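Local coordinates for metallo-beta-lactamase superfamily protein (Thermus thermophilus, PDB 2ZWR) that binds two zinc ions in a metallo-beta-lactamase fold and is probably a hydrolase, its substrate not established, at residues R2-T7 with Q41-I46; L72-H77 with P82-A87; G86-A91 with I98-L103; A131-E136 with L172-E177; G152-P157 with A163-L168. All blocks are in the same frame, centred on the assembly; numbering follows the deposited sequence.

Contact 1: residues R2-T7 with Q41-I46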
# COMPACT_ATOMS: atom_id res chain seq x y z
N ARG A 2 12.89 -4.42 9.66
CA ARG A 2 11.95 -5.25 10.40
C ARG A 2 10.55 -4.87 9.91
O ARG A 2 10.24 -3.70 9.73
CB ARG A 2 12.09 -5.03 11.91
CG ARG A 2 13.40 -5.56 12.50
CD ARG A 2 13.70 -4.94 13.88
NE ARG A 2 12.80 -5.43 14.93
CZ ARG A 2 12.41 -4.72 15.99
NH1 ARG A 2 12.82 -3.46 16.15
NH2 ARG A 2 11.59 -5.26 16.89
N VAL A 3 9.71 -5.88 9.70
CA VAL A 3 8.40 -5.69 9.06
C VAL A 3 7.29 -6.22 9.95
O VAL A 3 7.30 -7.41 10.31
CB VAL A 3 8.33 -6.41 7.67
CG1 VAL A 3 6.95 -6.21 7.01
CG2 VAL A 3 9.45 -5.92 6.75
N PHE A 4 6.35 -5.35 10.30
CA PHE A 4 5.20 -5.71 11.13
C PHE A 4 3.87 -5.49 10.40
O PHE A 4 3.37 -4.35 10.32
CB PHE A 4 5.25 -4.97 12.47
CG PHE A 4 6.48 -5.26 13.27
CD1 PHE A 4 6.51 -6.32 14.17
CD2 PHE A 4 7.63 -4.48 13.12
CE1 PHE A 4 7.66 -6.59 14.91
CE2 PHE A 4 8.78 -4.75 13.86
CZ PHE A 4 8.79 -5.81 14.75
N PRO A 5 3.29 -6.58 9.87
CA PRO A 5 2.02 -6.53 9.16
C PRO A 5 0.86 -6.53 10.14
O PRO A 5 0.94 -7.14 11.21
CB PRO A 5 1.99 -7.84 8.35
CG PRO A 5 3.33 -8.51 8.61
CD PRO A 5 3.83 -7.95 9.88
N VAL A 6 -0.22 -5.85 9.76
CA VAL A 6 -1.46 -5.92 10.53
C VAL A 6 -2.65 -5.82 9.58
O VAL A 6 -2.67 -4.98 8.67
CB VAL A 6 -1.50 -4.86 11.67
CG1 VAL A 6 -1.39 -3.42 11.10
CG2 VAL A 6 -2.76 -5.05 12.56
N THR A 7 -3.62 -6.71 9.76
CA THR A 7 -4.81 -6.73 8.91
C THR A 7 -5.89 -5.84 9.52
O THR A 7 -6.15 -5.92 10.73
CB THR A 7 -5.29 -8.17 8.67
OG1 THR A 7 -4.21 -8.91 8.10
CG2 THR A 7 -6.48 -8.22 7.71
N GLN A 41 3.03 0.56 20.09
CA GLN A 41 3.40 0.28 21.49
C GLN A 41 4.14 -1.03 21.68
O GLN A 41 5.15 -1.08 22.37
CB GLN A 41 2.17 0.33 22.40
CG GLN A 41 1.43 1.67 22.41
CD GLN A 41 2.31 2.82 22.88
OE1 GLN A 41 3.13 2.65 23.79
NE2 GLN A 41 2.16 3.99 22.25
N THR A 42 3.63 -2.09 21.05
CA THR A 42 4.18 -3.44 21.21
C THR A 42 5.50 -3.62 20.45
O THR A 42 6.31 -4.49 20.80
CB THR A 42 3.15 -4.56 20.84
OG1 THR A 42 2.76 -4.44 19.47
CG2 THR A 42 1.90 -4.46 21.69
N THR A 43 5.73 -2.79 19.43
CA THR A 43 6.97 -2.84 18.65
C THR A 43 7.99 -1.80 19.11
O THR A 43 9.18 -1.95 18.85
CB THR A 43 6.70 -2.64 17.13
OG1 THR A 43 6.04 -1.39 16.92
CG2 THR A 43 5.84 -3.77 16.55
N GLY A 44 7.52 -0.73 19.76
CA GLY A 44 8.37 0.39 20.15
C GLY A 44 8.78 1.27 18.97
O GLY A 44 9.76 2.00 19.06
N LEU A 45 8.04 1.18 17.87
CA LEU A 45 8.35 1.93 16.64
C LEU A 45 7.32 3.03 16.37
O LEU A 45 6.12 2.77 16.36
CB LEU A 45 8.40 0.98 15.44
CG LEU A 45 9.48 -0.11 15.39
CD1 LEU A 45 9.21 -1.04 14.22
CD2 LEU A 45 10.88 0.50 15.28
N ILE A 46 7.80 4.26 16.17
CA ILE A 46 6.93 5.37 15.79
C ILE A 46 7.21 5.74 14.33
O ILE A 46 8.32 6.14 14.00
CB ILE A 46 7.14 6.62 16.68
CG1 ILE A 46 7.26 6.24 18.16
CG2 ILE A 46 6.00 7.64 16.46
CD1 ILE A 46 7.84 7.38 19.02

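Contact 2: residues L72-H77 with P82-A87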
# COMPACT_ATOMS: atom_id res chain seq x y z
N LEU A 72 2.00 13.28 10.72
CA LEU A 72 2.71 12.44 9.75
C LEU A 72 2.53 12.98 8.34
O LEU A 72 1.40 13.25 7.92
CB LEU A 72 2.23 10.98 9.81
CG LEU A 72 2.47 10.17 11.09
CD1 LEU A 72 1.66 8.87 11.10
CD2 LEU A 72 3.94 9.87 11.28
N PRO A 73 3.65 13.18 7.62
CA PRO A 73 3.51 13.41 6.18
C PRO A 73 2.96 12.16 5.50
O PRO A 73 3.25 11.03 5.91
CB PRO A 73 4.95 13.70 5.72
CG PRO A 73 5.83 13.19 6.76
CD PRO A 73 5.05 13.22 8.06
N VAL A 74 2.13 12.39 4.47
CA VAL A 74 1.50 11.33 3.71
C VAL A 74 2.00 11.38 2.28
O VAL A 74 1.86 12.40 1.61
CB VAL A 74 -0.05 11.45 3.71
CG1 VAL A 74 -0.68 10.35 2.88
CG2 VAL A 74 -0.59 11.40 5.13
N TYR A 75 2.60 10.28 1.83
CA TYR A 75 3.14 10.17 0.49
C TYR A 75 2.18 9.40 -0.41
O TYR A 75 1.79 8.26 -0.08
CB TYR A 75 4.52 9.49 0.52
CG TYR A 75 5.61 10.37 1.08
CD1 TYR A 75 6.44 11.09 0.23
CD2 TYR A 75 5.80 10.49 2.46
CE1 TYR A 75 7.45 11.92 0.74
CE2 TYR A 75 6.78 11.32 2.98
CZ TYR A 75 7.60 12.03 2.12
OH TYR A 75 8.59 12.84 2.63
N LEU A 76 1.80 10.01 -1.53
CA LEU A 76 0.90 9.40 -2.49
C LEU A 76 1.24 9.85 -3.89
O LEU A 76 1.57 11.02 -4.09
CB LEU A 76 -0.55 9.81 -2.18
CG LEU A 76 -1.67 9.32 -3.09
CD1 LEU A 76 -2.03 7.86 -2.80
CD2 LEU A 76 -2.88 10.23 -2.93
N HIS A 77 1.16 8.93 -4.85
CA HIS A 77 1.27 9.30 -6.26
C HIS A 77 0.11 10.24 -6.64
O HIS A 77 -1.06 9.93 -6.37
CB HIS A 77 1.26 8.05 -7.14
CG HIS A 77 1.78 8.28 -8.53
ND1 HIS A 77 1.02 8.87 -9.51
CD2 HIS A 77 2.97 7.99 -9.10
CE1 HIS A 77 1.72 8.95 -10.63
NE2 HIS A 77 2.91 8.42 -10.40
N PRO A 82 -7.47 12.15 -6.80
CA PRO A 82 -8.93 12.16 -6.87
C PRO A 82 -9.57 11.04 -6.04
O PRO A 82 -10.59 11.28 -5.40
CB PRO A 82 -9.22 11.98 -8.37
CG PRO A 82 -8.00 12.55 -9.03
CD PRO A 82 -6.88 12.06 -8.16
N LEU A 83 -8.96 9.86 -6.04
CA LEU A 83 -9.41 8.77 -5.19
C LEU A 83 -9.25 9.12 -3.71
O LEU A 83 -10.15 8.87 -2.90
CB LEU A 83 -8.64 7.48 -5.51
CG LEU A 83 -8.87 6.78 -6.85
CD1 LEU A 83 -7.90 5.62 -7.01
CD2 LEU A 83 -10.30 6.29 -7.00
N TYR A 84 -8.12 9.73 -3.37
CA TYR A 84 -7.80 10.07 -1.99
C TYR A 84 -8.79 11.09 -1.45
O TYR A 84 -9.30 10.94 -0.34
CB TYR A 84 -6.36 10.59 -1.93
CG TYR A 84 -5.82 10.94 -0.56
CD1 TYR A 84 -5.18 9.99 0.23
CD2 TYR A 84 -5.91 12.25 -0.08
CE1 TYR A 84 -4.65 10.33 1.48
CE2 TYR A 84 -5.41 12.60 1.15
CZ TYR A 84 -4.76 11.64 1.92
OH TYR A 84 -4.27 12.01 3.15
N GLU A 85 -9.07 12.10 -2.26
CA GLU A 85 -9.95 13.20 -1.87
C GLU A 85 -11.39 12.79 -1.60
O GLU A 85 -12.04 13.37 -0.73
CB GLU A 85 -9.88 14.32 -2.91
CG GLU A 85 -8.52 15.02 -2.91
CD GLU A 85 -8.34 15.97 -4.06
OE1 GLU A 85 -8.79 15.66 -5.19
OE2 GLU A 85 -7.71 17.04 -3.85
N GLY A 86 -11.89 11.80 -2.34
CA GLY A 86 -13.25 11.31 -2.17
C GLY A 86 -13.38 9.97 -1.48
O GLY A 86 -14.44 9.37 -1.52
N ALA A 87 -12.32 9.51 -0.81
CA ALA A 87 -12.29 8.16 -0.24
C ALA A 87 -13.40 7.91 0.77
O ALA A 87 -13.94 6.81 0.83
CB ALA A 87 -10.92 7.86 0.38

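Contact 3: residues G86-A91 with I98-L103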
# COMPACT_ATOMS: atom_id res chain seq x y z
N GLY A 86 -11.89 11.80 -2.34
CA GLY A 86 -13.25 11.31 -2.17
C GLY A 86 -13.38 9.97 -1.48
O GLY A 86 -14.44 9.37 -1.52
N ALA A 87 -12.32 9.51 -0.81
CA ALA A 87 -12.29 8.16 -0.24
C ALA A 87 -13.40 7.91 0.77
O ALA A 87 -13.94 6.81 0.83
CB ALA A 87 -10.92 7.86 0.38
N ASP A 88 -13.71 8.91 1.58
CA ASP A 88 -14.76 8.79 2.58
C ASP A 88 -16.13 8.65 1.93
O ASP A 88 -16.98 7.93 2.44
CB ASP A 88 -14.72 9.97 3.56
CG ASP A 88 -14.92 11.32 2.87
OD1 ASP A 88 -14.36 11.53 1.77
OD2 ASP A 88 -15.64 12.17 3.42
N LEU A 89 -16.33 9.32 0.80
CA LEU A 89 -17.56 9.20 0.00
C LEU A 89 -17.70 7.80 -0.60
O LEU A 89 -18.79 7.23 -0.60
CB LEU A 89 -17.60 10.24 -1.12
CG LEU A 89 -17.51 11.72 -0.74
CD1 LEU A 89 -17.54 12.57 -2.02
CD2 LEU A 89 -18.66 12.12 0.18
N ALA A 90 -16.60 7.26 -1.11
CA ALA A 90 -16.62 5.90 -1.65
C ALA A 90 -16.93 4.89 -0.55
O ALA A 90 -17.77 4.00 -0.74
CB ALA A 90 -15.29 5.57 -2.35
N ALA A 91 -16.28 5.02 0.61
CA ALA A 91 -16.60 4.16 1.74
C ALA A 91 -18.09 4.28 2.10
O ALA A 91 -18.76 3.27 2.33
CB ALA A 91 -15.72 4.49 2.93
N ILE A 98 -15.51 6.21 7.29
CA ILE A 98 -14.12 6.59 7.59
C ILE A 98 -13.98 8.12 7.63
O ILE A 98 -14.77 8.84 7.01
CB ILE A 98 -13.07 5.95 6.60
CG1 ILE A 98 -13.40 6.27 5.14
CG2 ILE A 98 -12.96 4.45 6.83
CD1 ILE A 98 -12.19 6.28 4.21
N PRO A 99 -12.99 8.63 8.39
CA PRO A 99 -12.70 10.05 8.30
C PRO A 99 -12.05 10.40 6.97
O PRO A 99 -11.25 9.62 6.44
CB PRO A 99 -11.68 10.28 9.43
CG PRO A 99 -11.04 8.94 9.63
CD PRO A 99 -12.12 7.94 9.37
N LYS A 100 -12.40 11.57 6.44
CA LYS A 100 -11.82 12.09 5.21
C LYS A 100 -10.31 12.21 5.37
O LYS A 100 -9.83 12.82 6.33
CB LYS A 100 -12.43 13.45 4.87
CG LYS A 100 -12.07 13.96 3.47
CD LYS A 100 -12.57 15.38 3.24
CE LYS A 100 -12.48 15.75 1.77
NZ LYS A 100 -11.07 15.80 1.31
N PRO A 101 -9.56 11.59 4.44
CA PRO A 101 -8.10 11.65 4.49
C PRO A 101 -7.63 13.10 4.34
O PRO A 101 -8.15 13.82 3.49
CB PRO A 101 -7.69 10.79 3.29
CG PRO A 101 -8.88 9.91 3.03
CD PRO A 101 -10.04 10.79 3.30
N PRO A 102 -6.66 13.54 5.18
CA PRO A 102 -6.23 14.93 5.24
C PRO A 102 -5.29 15.38 4.11
O PRO A 102 -4.39 14.64 3.70
CB PRO A 102 -5.49 15.01 6.59
CG PRO A 102 -4.94 13.66 6.78
CD PRO A 102 -5.94 12.70 6.16
N LEU A 103 -5.50 16.60 3.65
CA LEU A 103 -4.59 17.24 2.72
C LEU A 103 -3.72 18.27 3.45
O LEU A 103 -4.14 18.79 4.49
CB LEU A 103 -5.38 17.90 1.59
CG LEU A 103 -6.07 16.89 0.67
CD1 LEU A 103 -7.31 17.50 0.04
CD2 LEU A 103 -5.11 16.37 -0.39
O HOH W 1 -17.20 6.95 4.89

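Contact 4: residues A131-E136 with L172-E177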
# COMPACT_ATOMS: atom_id res chain seq x y z
N ALA A 131 4.45 0.55 -6.14
CA ALA A 131 5.05 -0.42 -5.22
C ALA A 131 6.30 0.17 -4.62
O ALA A 131 7.00 0.96 -5.27
CB ALA A 131 5.39 -1.73 -5.94
N PHE A 132 6.58 -0.19 -3.37
CA PHE A 132 7.78 0.22 -2.66
C PHE A 132 8.74 -0.94 -2.64
O PHE A 132 8.50 -1.94 -1.95
CB PHE A 132 7.45 0.71 -1.24
CG PHE A 132 6.47 1.83 -1.22
CD1 PHE A 132 6.88 3.13 -1.50
CD2 PHE A 132 5.12 1.59 -0.95
CE1 PHE A 132 5.97 4.18 -1.51
CE2 PHE A 132 4.20 2.63 -0.94
CZ PHE A 132 4.62 3.93 -1.23
N TYR A 133 9.82 -0.80 -3.40
CA TYR A 133 10.76 -1.90 -3.67
C TYR A 133 12.07 -1.74 -2.90
O TYR A 133 12.72 -0.69 -2.95
CB TYR A 133 11.01 -2.04 -5.19
CG TYR A 133 11.98 -3.15 -5.57
CD1 TYR A 133 11.84 -4.43 -5.03
CD2 TYR A 133 13.02 -2.93 -6.48
CE1 TYR A 133 12.73 -5.45 -5.35
CE2 TYR A 133 13.91 -3.95 -6.82
CZ TYR A 133 13.75 -5.21 -6.26
OH TYR A 133 14.62 -6.23 -6.58
N ASP A 134 12.44 -2.80 -2.18
CA ASP A 134 13.67 -2.84 -1.41
C ASP A 134 14.57 -3.97 -1.94
O ASP A 134 14.51 -5.11 -1.46
CB ASP A 134 13.34 -2.99 0.08
CG ASP A 134 14.53 -3.46 0.91
OD1 ASP A 134 15.68 -3.08 0.62
OD2 ASP A 134 14.29 -4.22 1.87
N PRO A 135 15.41 -3.66 -2.94
CA PRO A 135 16.28 -4.66 -3.57
C PRO A 135 17.26 -5.32 -2.62
O PRO A 135 17.57 -6.50 -2.77
CB PRO A 135 17.05 -3.85 -4.64
CG PRO A 135 16.90 -2.42 -4.24
CD PRO A 135 15.58 -2.32 -3.55
N GLU A 136 17.74 -4.57 -1.63
CA GLU A 136 18.73 -5.07 -0.69
C GLU A 136 18.17 -6.15 0.23
O GLU A 136 18.84 -7.15 0.48
CB GLU A 136 19.32 -3.91 0.12
N LEU A 172 6.90 -8.87 -12.26
CA LEU A 172 7.43 -10.23 -12.37
C LEU A 172 8.81 -10.33 -13.03
O LEU A 172 9.35 -11.42 -13.17
CB LEU A 172 6.42 -11.14 -13.08
CG LEU A 172 5.37 -11.87 -12.23
CD1 LEU A 172 6.03 -12.86 -11.25
CD2 LEU A 172 4.46 -10.90 -11.49
N SER A 173 9.38 -9.19 -13.43
CA SER A 173 10.74 -9.14 -13.96
C SER A 173 11.78 -8.87 -12.85
O SER A 173 13.00 -8.97 -13.09
CB SER A 173 10.84 -8.11 -15.09
OG SER A 173 11.08 -6.80 -14.59
N LEU A 174 11.31 -8.51 -11.66
CA LEU A 174 12.18 -8.42 -10.48
C LEU A 174 12.60 -9.83 -10.03
O LEU A 174 11.94 -10.82 -10.39
CB LEU A 174 11.47 -7.67 -9.33
CG LEU A 174 10.94 -6.25 -9.60
CD1 LEU A 174 10.19 -5.72 -8.39
CD2 LEU A 174 12.07 -5.31 -10.01
N PRO A 175 13.68 -9.93 -9.24
CA PRO A 175 14.18 -11.24 -8.81
C PRO A 175 13.09 -12.17 -8.26
O PRO A 175 12.23 -11.71 -7.51
CB PRO A 175 15.20 -10.88 -7.72
CG PRO A 175 15.73 -9.59 -8.16
CD PRO A 175 14.53 -8.84 -8.71
N PRO A 176 13.10 -13.46 -8.65
CA PRO A 176 12.08 -14.42 -8.19
C PRO A 176 12.03 -14.61 -6.67
O PRO A 176 10.96 -14.91 -6.13
CB PRO A 176 12.49 -15.73 -8.88
CG PRO A 176 13.96 -15.55 -9.19
CD PRO A 176 14.05 -14.09 -9.58
N GLU A 177 13.16 -14.41 -5.99
CA GLU A 177 13.22 -14.52 -4.52
C GLU A 177 12.56 -13.36 -3.78
O GLU A 177 12.39 -13.42 -2.57
CB GLU A 177 14.67 -14.67 -4.02
CG GLU A 177 15.56 -13.45 -4.27
CD GLU A 177 16.31 -13.53 -5.59
OE1 GLU A 177 15.82 -14.17 -6.54
OE2 GLU A 177 17.40 -12.93 -5.70

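Contact 5: residues G152-P157 with A163-L168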
# COMPACT_ATOMS: atom_id res chain seq x y z
N GLY A 152 -4.95 -7.99 -8.30
CA GLY A 152 -5.88 -6.92 -7.94
C GLY A 152 -7.10 -6.86 -8.84
O GLY A 152 -7.00 -7.12 -10.04
N ARG A 153 -8.25 -6.55 -8.25
CA ARG A 153 -9.46 -6.25 -9.02
C ARG A 153 -9.17 -5.18 -10.06
O ARG A 153 -8.41 -4.23 -9.80
CB ARG A 153 -10.59 -5.78 -8.09
CG ARG A 153 -11.12 -6.86 -7.15
CD ARG A 153 -12.21 -6.33 -6.22
NE ARG A 153 -13.46 -6.09 -6.94
CZ ARG A 153 -14.59 -5.66 -6.37
NH1 ARG A 153 -14.64 -5.40 -5.07
NH2 ARG A 153 -15.68 -5.47 -7.12
N TYR A 154 -9.74 -5.34 -11.24
CA TYR A 154 -9.64 -4.31 -12.28
C TYR A 154 -11.04 -3.86 -12.70
O TYR A 154 -11.29 -3.54 -13.87
CB TYR A 154 -8.76 -4.77 -13.46
CG TYR A 154 -9.02 -6.18 -13.94
CD1 TYR A 154 -8.49 -7.28 -13.26
CD2 TYR A 154 -9.79 -6.42 -15.08
CE1 TYR A 154 -8.73 -8.59 -13.70
CE2 TYR A 154 -10.03 -7.72 -15.54
CZ TYR A 154 -9.49 -8.80 -14.84
OH TYR A 154 -9.72 -10.09 -15.28
N ASP A 155 -11.94 -3.82 -11.72
CA ASP A 155 -13.31 -3.34 -11.91
C ASP A 155 -13.66 -2.22 -10.92
O ASP A 155 -14.81 -1.80 -10.83
CB ASP A 155 -14.31 -4.51 -11.76
CG ASP A 155 -14.33 -5.12 -10.36
OD1 ASP A 155 -13.38 -4.91 -9.58
OD2 ASP A 155 -15.31 -5.83 -10.04
N LEU A 156 -12.65 -1.75 -10.18
CA LEU A 156 -12.84 -0.69 -9.19
C LEU A 156 -12.60 0.70 -9.79
O LEU A 156 -12.17 0.80 -10.95
CB LEU A 156 -11.93 -0.92 -7.98
CG LEU A 156 -12.32 -2.03 -7.01
CD1 LEU A 156 -11.28 -2.14 -5.89
CD2 LEU A 156 -13.72 -1.81 -6.45
N PRO A 157 -12.94 1.78 -9.04
CA PRO A 157 -12.67 3.15 -9.50
C PRO A 157 -11.21 3.39 -9.89
O PRO A 157 -10.28 3.11 -9.09
CB PRO A 157 -13.07 4.01 -8.28
CG PRO A 157 -14.12 3.21 -7.62
CD PRO A 157 -13.63 1.78 -7.74
N ALA A 163 -3.38 -1.70 -18.37
CA ALA A 163 -2.32 -1.16 -17.53
C ALA A 163 -1.92 -2.20 -16.47
O ALA A 163 -0.73 -2.40 -16.22
CB ALA A 163 -2.73 0.17 -16.87
N LEU A 164 -2.91 -2.88 -15.89
CA LEU A 164 -2.65 -3.86 -14.83
C LEU A 164 -1.73 -4.98 -15.29
O LEU A 164 -0.76 -5.31 -14.61
CB LEU A 164 -3.95 -4.43 -14.23
CG LEU A 164 -3.87 -5.46 -13.10
CD1 LEU A 164 -3.30 -4.89 -11.81
CD2 LEU A 164 -5.24 -6.01 -12.81
N PHE A 165 -2.02 -5.56 -16.45
CA PHE A 165 -1.20 -6.68 -16.92
C PHE A 165 0.19 -6.26 -17.37
O PHE A 165 1.15 -7.00 -17.18
CB PHE A 165 -1.97 -7.56 -17.92
CG PHE A 165 -3.02 -8.42 -17.25
CD1 PHE A 165 -2.66 -9.61 -16.60
CD2 PHE A 165 -4.36 -8.02 -17.23
CE1 PHE A 165 -3.63 -10.39 -15.95
CE2 PHE A 165 -5.33 -8.80 -16.59
CZ PHE A 165 -4.96 -9.99 -15.95
N ALA A 166 0.31 -5.06 -17.91
CA ALA A 166 1.61 -4.46 -18.17
C ALA A 166 2.39 -4.23 -16.86
O ALA A 166 3.59 -4.51 -16.78
CB ALA A 166 1.46 -3.16 -18.95
N SER A 167 1.69 -3.74 -15.83
CA SER A 167 2.32 -3.54 -14.52
C SER A 167 2.80 -4.86 -13.91
O SER A 167 3.89 -4.91 -13.31
CB SER A 167 1.39 -2.82 -13.56
OG SER A 167 1.31 -1.45 -13.89
N LEU A 168 2.02 -5.91 -14.09
CA LEU A 168 2.36 -7.22 -13.53
C LEU A 168 3.58 -7.81 -14.23
O LEU A 168 4.43 -8.43 -13.59
CB LEU A 168 1.17 -8.18 -13.60
CG LEU A 168 -0.02 -7.93 -12.67
CD1 LEU A 168 -1.24 -8.71 -13.15
CD2 LEU A 168 0.29 -8.25 -11.22

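Contact 1: residues R2-T7 with Q41-I46
With chi1 at -60°, Phe4 sends CG anti to its own carbonyl carbon, so that the ring reaches from strand 2-8 to the end of helix 33-43; Thr43, chi1 58°, holds CG2 anti to its carbonyl carbon and presents that methyl to the ring. The two side chains approach head on. Thr43 CG2 stands over the middle of one face, 3.6 Å from the Phe4 ring centroid and 12° off the ring normal, a CH-pi contact. Leu45 comes in at about a right angle to Phe4 and brings CD1 to 3.8 Å from Phe4 CE2, obliquely to the ring. Together they pack an edge strand of one sheet of the metallo-beta-lactamase sandwich against the C-terminal turn of the helix that lies on it. Gly44, with positive phi, ends that helix and turns the chain so that Leu45 follows Thr43 onto the aromatic ring. The hydroxyl of Thr43 takes no part in the apolar contact: OG1 bonds back to Leu39 O, and Leu45 N reaches Thr43 OG1 in a weak bond of 3.4 Å. The edge of the Phe4 ring points at one face of the Arg2 guanidinium, off its centre, with Phe4 CE2 4.0 Å above the guanidinium plane. Arg2 NH1 comes no closer than 4.5 Å to Leu45 CD2, while its charge is paired with Glu19 on the adjacent strand 13-20.

Contact 2: residues L72-H77 with P82-A87
Leu76 and Val74, alternate residues of strand 74-76, meet the one side chain of Tyr84 from helix 81-85. The branch CD2 of Leu76 lies at the root of the tyrosine, 3.6 Å from Tyr84 CB and 3.8 Å from Tyr84 CG, at a slant to the ring. Val74 takes the far end: its CG1 is 4.0 Å from Tyr84 OH, the two side chains pointing at each other. Tyr84 has CG anti to the backbone N (chi1 -178°), which stretches the ring away from the helix and carries the phenol inward past Leu76 to Val74. All three residues are buried, and no hydrogen bond joins the segments. The phenol OH is instead bonded to Pro102 O, so its one polar atom is satisfied and the ring is fixed at its far end. Val63 of helix 63-70 touches both Val74 and Tyr84, and Ala55 and Pro101 also lie against the tyrosine. The side chain of His54, a zinc ligand, is about 6 Å from that of Leu76. The arrangement is a helix packed on an inner parallel strand of an alpha/beta sheet, part of the hydrophobic layer beside the dinuclear zinc site of the metallo-beta-lactamase fold.

Contact 3: residues G86-A91 with I98-L103
Asp88 lays its carboxylate along the start of the Lys100 chain: Asp88 OD2 is 3.7 Å from Lys100 CB, and Asp88 OD1 is 3.7 Å from Lys100 CG. Methylene carbons, not the ammonium group, therefore make this contact, for Lys100 NZ stays 5.4 Å from Asp88 OD1. The lysine chain runs extended as far as CE and bends at its last torsion, and NZ makes a weak hydrogen bond to Glu85 O at the end of the preceding helix. Opposite charges this close probably still attract, though Asp88 also has a long, weak ion pair with Arg92.

Beside this polar strip lies an apolar one. Ile98 has CG1 between its backbone N and carbonyl carbon (chi1 55°), which folds the longer branch toward the helix. Its CG1 rests 3.7 Å from Ala91 CB, and its CD1 sits 3.8 Å from Ala87 O, one turn back. Pro101 adds CG at 3.9 Å from Ala87 CB. The backbones come near each other here, Asp88 CA and Lys100 CA being 5.1 Å apart.

No direct hydrogen bond crosses. A water links the backbones, donating to Asp88 O at 2.6 Å and accepting from Ile98 N.

Gly86 separates helix 87-93 from helix 81-85, and the chain then returns along helix 87-93 as a proline-rich loop leading to strand 106-107. Pro99 and Pro102 lean on helix 63-70, Leu103 touches Leu81 of helix 81-85, and Phe57 and Val60 pack against the alanines.

Contact 4: residues A131-E136 with L172-E177
CH-pi packing of Leu174 on Tyr133 carries this contact. Leu174 CD1 stands over the middle of one ring face, 4.0 Å from the Tyr133 centroid and 11° off the ring normal. The other methyl, CD2, lies over the same face nearer the hydroxyl end, at 3.9 Å from Tyr133 CE2, so that both branches of the leucine rest on the ring. The two side chains slide past each other in opposite directions, each leaving its own backbone and running along the other. A chi1 of 180° points the tyrosine from its strand straight at the loop. On the opposite face, the backbone of its own segment closes in, with Pro135 N 3.9 Å above the ring plane and over its centre. The aromatic ring is thus sandwiched between the leucine and the turn that follows its strand.

Van der Waals contact with Pro175 is confined to the phenol end. Tyr133 OH comes to 3.4 Å from Pro175 CD and is more distant from CG of the same proline, whose ring approaches at a slant.

Hydrogen bonds across the segments are absent. Asp134 and the carbonyl of Pro175 bond to residues close by in the chain: Asp134 OD1 accepts from Gly137 N in the turn and OD2 binds Gln139, while Pro175 O is bonded to the hydroxyl of Thr178.

The tyrosine belongs to strand 130-134, between strands 117-121 and 139-143 in the second sheet of the sandwich, and also touches Gln118, Leu120 and Val140 on those neighbours. Leu174 and Pro175 lie in the connection from helix 161-171 to strand 179-182, which packs against the sheet here.

Contact 5: residues G152-P157 with A163-L168
The loop 152-157 passes beside helix 161-171 without backbone hydrogen bonds to it, the closest CA atoms, those of Tyr154 and Leu164, being 7.5 Å apart. Leu164 fills the interval: with chi1 at -180° its branches swing off the helix, and CD2 lodges 3.5 Å from both Gly152 O and Tyr154 CD1. Leucine and tyrosine side chains cross at about a right angle. Phe165, next along the helix, turns its edge toward the face of Tyr154 in a T-shaped pair, with centroids 6.0 Å apart and planes at 71°. This is a loose stack, Tyr154 CE1 and Phe165 CE2 being 4.5 Å apart.

On the loop itself, Arg153 holds Asp155 in a side-on, two-nitrogen salt bridge. NE bonds to Asp155 OD1 at 2.9 Å, tilted from the guanidinium plane, and NH2 meets Asp155 OD2 at 3.0 Å almost in that plane. The paired bonds would fix the rotation of the guanidinium; Leu156 CD2 lies over the centre of one face.

Arg153 O accepts from ND1 of His125, and Pro157 O from NE2 of His56; both histidines are zinc ligands, consistent with a second shell that helps to orient them. The loop leads from the hairpin 146-147/150-151 into helix 161-171, which flanks the second sheet.

In the fold
Contact 2 is the buried one; the other four mix buried and more exposed residues. Contacts 1 and 2 reach the same sheet, at its edge and at an inner strand, whereas contact 4 belongs to the second sheet. Contacts 2 and 3 adjoin, sharing Gly86 and Ala87 and joined by a phenol-to-carbonyl bond. Contact 5 is nested in the chain loop closed by contact 4, and helix 161-171 connects them. Methyl groups over aromatic faces mark contacts 1 and 4, and contact 5 adds an aromatic pair and a salt bridge within its loop; contact 3 alone has a bridging water between its segments. Contacts 2 and 5 meet through Leu83 and Pro157.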